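Side-chain contacts in bacillaene synthase dehydratase PksH (Bacillus subtilis, PDB 3HP0), which dehydrates the (S)-3-hydroxy-3-methylglutaryl group tethered to PksL to a 3-methylglutaconyl moiety during synthesis of the antibiotic bacillaene: residues Thr34-Glu37 with Glu38-Val42; Tyr90-Trp93 with Met94-Thr98; Leu142-Ala145 with Cys146-Phe150. All coordinates share one frame; numbering follows the deposited sequence.

In the fold
All three contacts are local, made within single turns of the chain, and contact 3 lies nearest a catalytic residue. Contact 1, on helix 34-48, packs against contact 2 on helix 87-98: L40 CD2 meets L92 CD1 at 3.7 Å, with the two centres about 12 Å apart. Contact 2 in turn touches contact 3, where W93 CB lies 3.5 Å from F150 CZ. Contacts 1 and 3 do not meet, their nearest atoms being about 9 Å apart, so 90-98 bridges them. The side chain of P144 in contact 3 is about 4 Å from that of catalytic E137; the side chain of W93 is about 10 Å from that of E137, and that of L35 about 10 Å from that of catalytic D68.

Contact 1 (Thr34-Glu37 with Glu38-Val42); sequences TLIE and ECLQV
Helix 34-48, the connection between strands 17-22 and 53-57 in a beta-alpha-beta unit, carries this contact over its opening turns, where T34, L35 and I36 meet E38, C39 and L40. Successive i to i+4 backbone bonds define the helix; the first, from E38 N to T34 O, is 2.9 Å long and nearly straight at 167°. On the same side, T34 turns its methyl toward the glutamate: CG2 lies 3.1 Å from E38 OE2, a short approach without a hydrogen bond. The carboxylate is held instead by backbone amides of the segment just before strand 9-14, OE2 by Q7 N and OE1 by T8 N, which ties the buried E38 to that segment. I36 and L40 lie side by side and point the same way, CG2 to CD1 at 3.8 Å. The I36 methyl reaches there because CG2 stands anti to the backbone N while CG1 takes the position beside it (chi1 -64°). On the side facing strand 17-22, L35 CD2 rests 4.0 Å from C39 SG. This is the crossover helix of a beta-alpha-beta unit, with L35 and C39 set against F22 of strand 17-22 and I36 against helix 87-98.

Contact 2 (Tyr90-Trp93 with Met94-Thr98); sequences YDLW and MKLQT
A Met-aromatic contact within one helical turn, between Y90 and M94, leads this set of local pairs along helix 87-98, a helix that packs against helices 34-48, 148-155 and 220-235. The residue at 94 is selenomethionine, and its SE lies 5.0 Å from the centroid of the Y90 ring, 80° off the ring normal, which places selenium at the ring edge. Its closest ring atom is CE2 at 3.8 Å, while M94 CG approaches CD2 at the same distance from an oblique direction. The tyrosine ring swings along the helix toward M94 because its CG is anti to the backbone N (chi1 -159°); at the far end, Y90 OH is hydrogen-bonded to V221 O. D91 borders the selenium from another direction, with OD1 4.2 Å from SE, but its carboxylate is engaged elsewhere, OD1 forming a salt bridge with K225.

The pattern is that of an alpha-helix near its C-terminal end. The bond from L96 N to L92 O measures 3.0 Å and is fairly straight, whereas the one from Q97 N to W93 O is weak at 3.5 Å. T98 OG1 then donates to M94 O over 3.1 Å, approaching from above the carbonyl plane, 38° out of it, so that a side-chain hydroxyl turns back onto the last turn. On the apolar side, L96 CD2 lies at the edge of the W93 indole, near its plane and 4.0 Å from CD1. L92 and L96 are a looser pair, their CD1 atoms 4.4 Å apart, and both side chains reach L43 of helix 34-48.

Contact 3 (Leu142-Ala145 with Cys146-Phe150); sequences LYPA and CVLPF
P144 O is the polar atom around which this turn is built. It accepts L148 N at 2.8 Å with an N-H...O angle of 165°, and the C=O...N angle of 178° puts the donor almost exactly in line with the carbonyl bond. The i to i+4 spacing makes this a bond of the alpha-helical kind, leading into helix 148-155. The L148 side chain lies over the same oxygen, with CD1 3.6 Å from P144 O. Since its CG is anti to its own carbonyl carbon (chi1 -64°), the isobutyl group is folded back over the preceding turn, and CD2 reaches P144 CG at 3.6 Å. The pyrrolidine ring and the leucine run obliquely to one another. Along another part of the ring, P144 CB meets V147 CB at 3.8 Å, so P144 lies against two successive residues of the following turn.

Just upstream, P144 is the central residue of an inverse gamma turn; the supporting bond runs from A145 N to Y143 O at 2.7 Å. The extended chain through L142 and Y143 is thereby bent sharply toward helix 148-155. P149 has no backbone N-H to give, and its ring carbon CD instead lies 3.2 Å from A145 O, occupying the place where a helical donor would stand.

This loop thus joins the region of catalytic E137, which both L142 and P144 touch, to helix 148-155. V147 packs on W93 of helix 87-98 and on L116 of helix 115-121, C146 lies against N232 of helix 220-235, and F150 is lodged among these three helices, touching M94, S120 and V221.

Contact 1 (Thr34-Glu37 with Glu38-Val42)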
# COMPACT_ATOMS: atom_id res chain seq x y z
N THR A 34 3.82 9.15 -10.92
CA THR A 34 2.92 10.30 -10.93
C THR A 34 1.88 10.09 -9.82
O THR A 34 1.49 11.02 -9.11
CB THR A 34 2.19 10.43 -12.29
OG1 THR A 34 3.16 10.49 -13.34
CG2 THR A 34 1.33 11.69 -12.34
N LEU A 35 1.44 8.84 -9.69
CA LEU A 35 0.45 8.45 -8.69
C LEU A 35 0.89 8.83 -7.28
O LEU A 35 0.08 9.27 -6.47
CB LEU A 35 0.20 6.94 -8.77
CG LEU A 35 -0.82 6.32 -7.80
CD1 LEU A 35 -1.41 5.07 -8.41
CD2 LEU A 35 -0.14 6.00 -6.49
N ILE A 36 2.18 8.66 -6.99
CA ILE A 36 2.72 8.99 -5.67
C ILE A 36 2.63 10.48 -5.39
O ILE A 36 2.28 10.91 -4.29
CB ILE A 36 4.19 8.56 -5.56
CG1 ILE A 36 4.29 7.04 -5.66
CG2 ILE A 36 4.77 9.05 -4.24
CD1 ILE A 36 5.71 6.52 -5.61
N GLU A 37 2.98 11.27 -6.40
CA GLU A 37 2.95 12.72 -6.29
C GLU A 37 1.53 13.24 -6.10
O GLU A 37 1.28 14.09 -5.24
CB GLU A 37 3.59 13.35 -7.55
CG GLU A 37 3.59 14.87 -7.57
CD GLU A 37 4.16 15.49 -6.30
OE1 GLU A 37 3.55 15.32 -5.22
OE2 GLU A 37 5.22 16.15 -6.38
N GLU A 38 0.59 12.72 -6.88
CA GLU A 38 -0.81 13.15 -6.77
C GLU A 38 -1.39 12.86 -5.39
O GLU A 38 -2.20 13.64 -4.88
CB GLU A 38 -1.64 12.45 -7.85
CG GLU A 38 -1.45 13.02 -9.24
CD GLU A 38 -2.13 12.19 -10.31
OE1 GLU A 38 -3.21 11.62 -10.03
OE2 GLU A 38 -1.58 12.10 -11.43
N CYS A 39 -0.99 11.75 -4.79
CA CYS A 39 -1.46 11.36 -3.46
C CYS A 39 -0.90 12.29 -2.40
O CYS A 39 -1.63 12.78 -1.54
CB CYS A 39 -1.06 9.92 -3.15
SG CYS A 39 -1.96 8.66 -4.07
N LEU A 40 0.41 12.53 -2.45
CA LEU A 40 1.05 13.41 -1.48
C LEU A 40 0.38 14.77 -1.55
O LEU A 40 0.22 15.46 -0.54
CB LEU A 40 2.53 13.53 -1.80
CG LEU A 40 3.28 12.21 -1.65
CD1 LEU A 40 4.68 12.32 -2.22
CD2 LEU A 40 3.31 11.83 -0.18
N GLN A 41 -0.01 15.15 -2.76
CA GLN A 41 -0.67 16.41 -3.03
C GLN A 41 -2.08 16.45 -2.43
O GLN A 41 -2.52 17.47 -1.91
CB GLN A 41 -0.74 16.61 -4.54
CG GLN A 41 -1.40 17.89 -4.97
CD GLN A 41 -1.61 17.92 -6.47
OE1 GLN A 41 -0.69 17.67 -7.25
NE2 GLN A 41 -2.84 18.23 -6.88
N VAL A 42 -2.79 15.33 -2.53
CA VAL A 42 -4.13 15.24 -1.99
C VAL A 42 -4.07 15.22 -0.46
O VAL A 42 -4.91 15.81 0.22
CB VAL A 42 -4.85 13.96 -2.46
CG1 VAL A 42 -6.19 13.83 -1.76
CG2 VAL A 42 -5.03 13.98 -3.96

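Contact 2 (Tyr90-Trp93 with Met94-Thr98)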
# COMPACT_ATOMS: atom_id res chain seq x y z
N TYR A 90 7.57 5.32 0.06
CA TYR A 90 7.71 4.98 1.47
C TYR A 90 7.16 6.09 2.36
O TYR A 90 6.43 5.83 3.31
CB TYR A 90 9.17 4.72 1.82
CG TYR A 90 9.36 3.90 3.08
CD1 TYR A 90 9.55 2.51 3.01
CD2 TYR A 90 9.39 4.51 4.34
CE1 TYR A 90 9.76 1.76 4.15
CE2 TYR A 90 9.61 3.76 5.50
CZ TYR A 90 9.80 2.39 5.39
OH TYR A 90 10.08 1.64 6.52
N ASP A 91 7.52 7.34 2.04
CA ASP A 91 7.06 8.49 2.82
C ASP A 91 5.55 8.67 2.73
O ASP A 91 4.93 9.14 3.68
CB ASP A 91 7.77 9.76 2.38
CG ASP A 91 9.21 9.78 2.83
OD1 ASP A 91 9.47 9.38 3.98
OD2 ASP A 91 10.08 10.20 2.04
N LEU A 92 4.99 8.31 1.59
CA LEU A 92 3.55 8.39 1.38
C LEU A 92 2.88 7.41 2.35
O LEU A 92 1.96 7.78 3.09
CB LEU A 92 3.22 8.00 -0.05
CG LEU A 92 1.75 7.77 -0.43
CD1 LEU A 92 0.90 8.97 -0.06
CD2 LEU A 92 1.69 7.49 -1.92
N TRP A 93 3.36 6.17 2.36
CA TRP A 93 2.79 5.18 3.26
C TRP A 93 2.98 5.62 4.70
O TRP A 93 2.13 5.34 5.55
CB TRP A 93 3.44 3.81 3.03
CG TRP A 93 3.04 3.17 1.72
CD1 TRP A 93 1.95 3.47 0.97
CD2 TRP A 93 3.72 2.10 1.05
NE1 TRP A 93 1.90 2.66 -0.14
CE2 TRP A 93 2.97 1.81 -0.12
CE3 TRP A 93 4.88 1.37 1.31
CZ2 TRP A 93 3.35 0.81 -1.02
CZ3 TRP A 93 5.26 0.38 0.41
CH2 TRP A 93 4.49 0.11 -0.74
N MSE A 94 4.08 6.32 4.97
CA MSE A 94 4.33 6.81 6.33
C MSE A 94 3.34 7.91 6.68
O MSE A 94 2.86 7.99 7.80
CB MSE A 94 5.75 7.37 6.45
CG MSE A 94 6.84 6.32 6.41
SE MSE A 94 8.48 6.96 7.26
CE MSE A 94 8.04 6.46 9.08
N LYS A 95 3.03 8.75 5.70
CA LYS A 95 2.10 9.86 5.88
C LYS A 95 0.73 9.30 6.28
O LYS A 95 0.08 9.81 7.20
CB LYS A 95 1.98 10.64 4.56
CG LYS A 95 1.64 12.11 4.71
CD LYS A 95 2.83 12.89 5.25
CE LYS A 95 2.78 14.36 4.85
NZ LYS A 95 4.02 15.12 5.25
N LEU A 96 0.31 8.24 5.59
CA LEU A 96 -0.97 7.61 5.88
C LEU A 96 -1.04 7.22 7.35
O LEU A 96 -2.11 7.32 7.96
CB LEU A 96 -1.14 6.35 5.03
CG LEU A 96 -1.79 6.44 3.64
CD1 LEU A 96 -1.92 7.87 3.16
CD2 LEU A 96 -0.95 5.61 2.70
N GLN A 97 0.08 6.80 7.92
CA GLN A 97 0.11 6.41 9.33
C GLN A 97 0.30 7.59 10.28
O GLN A 97 0.00 7.50 11.47
CB GLN A 97 1.28 5.48 9.61
CG GLN A 97 1.31 4.18 8.90
CD GLN A 97 2.23 3.20 9.60
OE1 GLN A 97 3.44 3.41 9.68
NE2 GLN A 97 1.65 2.14 10.15
N THR A 98 0.79 8.70 9.75
CA THR A 98 1.10 9.85 10.59
C THR A 98 0.23 11.10 10.48
O THR A 98 0.13 11.87 11.43
CB THR A 98 2.58 10.27 10.35
OG1 THR A 98 3.43 9.14 10.60
CG2 THR A 98 2.97 11.38 11.30

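Contact 3 (Leu142-Ala145 with Cys146-Phe150)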
# COMPACT_ATOMS: atom_id res chain seq x y z
N LEU A 142 13.42 -11.57 -5.45
CA LEU A 142 13.13 -10.29 -4.83
C LEU A 142 12.42 -10.47 -3.49
O LEU A 142 12.26 -11.59 -2.99
CB LEU A 142 12.24 -9.43 -5.74
CG LEU A 142 12.64 -8.95 -7.15
CD1 LEU A 142 14.12 -8.63 -7.22
CD2 LEU A 142 12.28 -10.00 -8.16
N TYR A 143 12.02 -9.36 -2.89
CA TYR A 143 11.25 -9.34 -1.65
C TYR A 143 10.74 -7.91 -1.42
O TYR A 143 11.45 -6.94 -1.69
CB TYR A 143 12.04 -9.85 -0.43
CG TYR A 143 13.40 -9.23 -0.20
CD1 TYR A 143 14.56 -9.82 -0.71
CD2 TYR A 143 13.53 -8.05 0.55
CE1 TYR A 143 15.81 -9.26 -0.47
CE2 TYR A 143 14.77 -7.48 0.78
CZ TYR A 143 15.91 -8.09 0.27
OH TYR A 143 17.14 -7.53 0.52
N PRO A 144 9.49 -7.77 -0.94
CA PRO A 144 8.79 -6.51 -0.66
C PRO A 144 9.41 -5.67 0.46
O PRO A 144 8.74 -5.37 1.46
CB PRO A 144 7.40 -6.98 -0.29
CG PRO A 144 7.69 -8.23 0.47
CD PRO A 144 8.68 -8.91 -0.46
N ALA A 145 10.67 -5.29 0.28
CA ALA A 145 11.39 -4.50 1.27
C ALA A 145 10.67 -3.24 1.75
O ALA A 145 10.70 -2.94 2.94
CB ALA A 145 12.77 -4.13 0.71
N CYS A 146 10.04 -2.50 0.84
CA CYS A 146 9.36 -1.28 1.25
C CYS A 146 8.07 -1.60 2.01
O CYS A 146 7.70 -0.91 2.97
CB CYS A 146 9.05 -0.41 0.04
SG CYS A 146 10.52 0.08 -0.95
N VAL A 147 7.40 -2.66 1.60
CA VAL A 147 6.14 -3.08 2.20
C VAL A 147 6.28 -3.71 3.59
O VAL A 147 5.52 -3.40 4.51
CB VAL A 147 5.42 -4.12 1.28
CG1 VAL A 147 4.17 -4.66 1.97
CG2 VAL A 147 5.06 -3.47 -0.05
N LEU A 148 7.27 -4.58 3.72
CA LEU A 148 7.50 -5.35 4.95
C LEU A 148 7.42 -4.68 6.31
O LEU A 148 6.83 -5.24 7.23
CB LEU A 148 8.82 -6.13 4.84
CG LEU A 148 8.85 -7.21 3.74
CD1 LEU A 148 10.23 -7.86 3.64
CD2 LEU A 148 7.79 -8.27 4.04
N PRO A 149 8.02 -3.47 6.47
CA PRO A 149 7.95 -2.82 7.79
C PRO A 149 6.51 -2.48 8.20
O PRO A 149 6.13 -2.61 9.36
CB PRO A 149 8.82 -1.58 7.61
CG PRO A 149 9.81 -2.01 6.55
CD PRO A 149 8.92 -2.75 5.57
N PHE A 150 5.72 -2.06 7.22
CA PHE A 150 4.31 -1.74 7.46
C PHE A 150 3.51 -3.03 7.72
O PHE A 150 2.69 -3.10 8.64
CB PHE A 150 3.74 -0.99 6.24
CG PHE A 150 4.38 0.35 6.00
CD1 PHE A 150 3.95 1.48 6.70
CD2 PHE A 150 5.43 0.48 5.09
CE1 PHE A 150 4.56 2.71 6.51
CE2 PHE A 150 6.06 1.72 4.89
CZ PHE A 150 5.62 2.83 5.60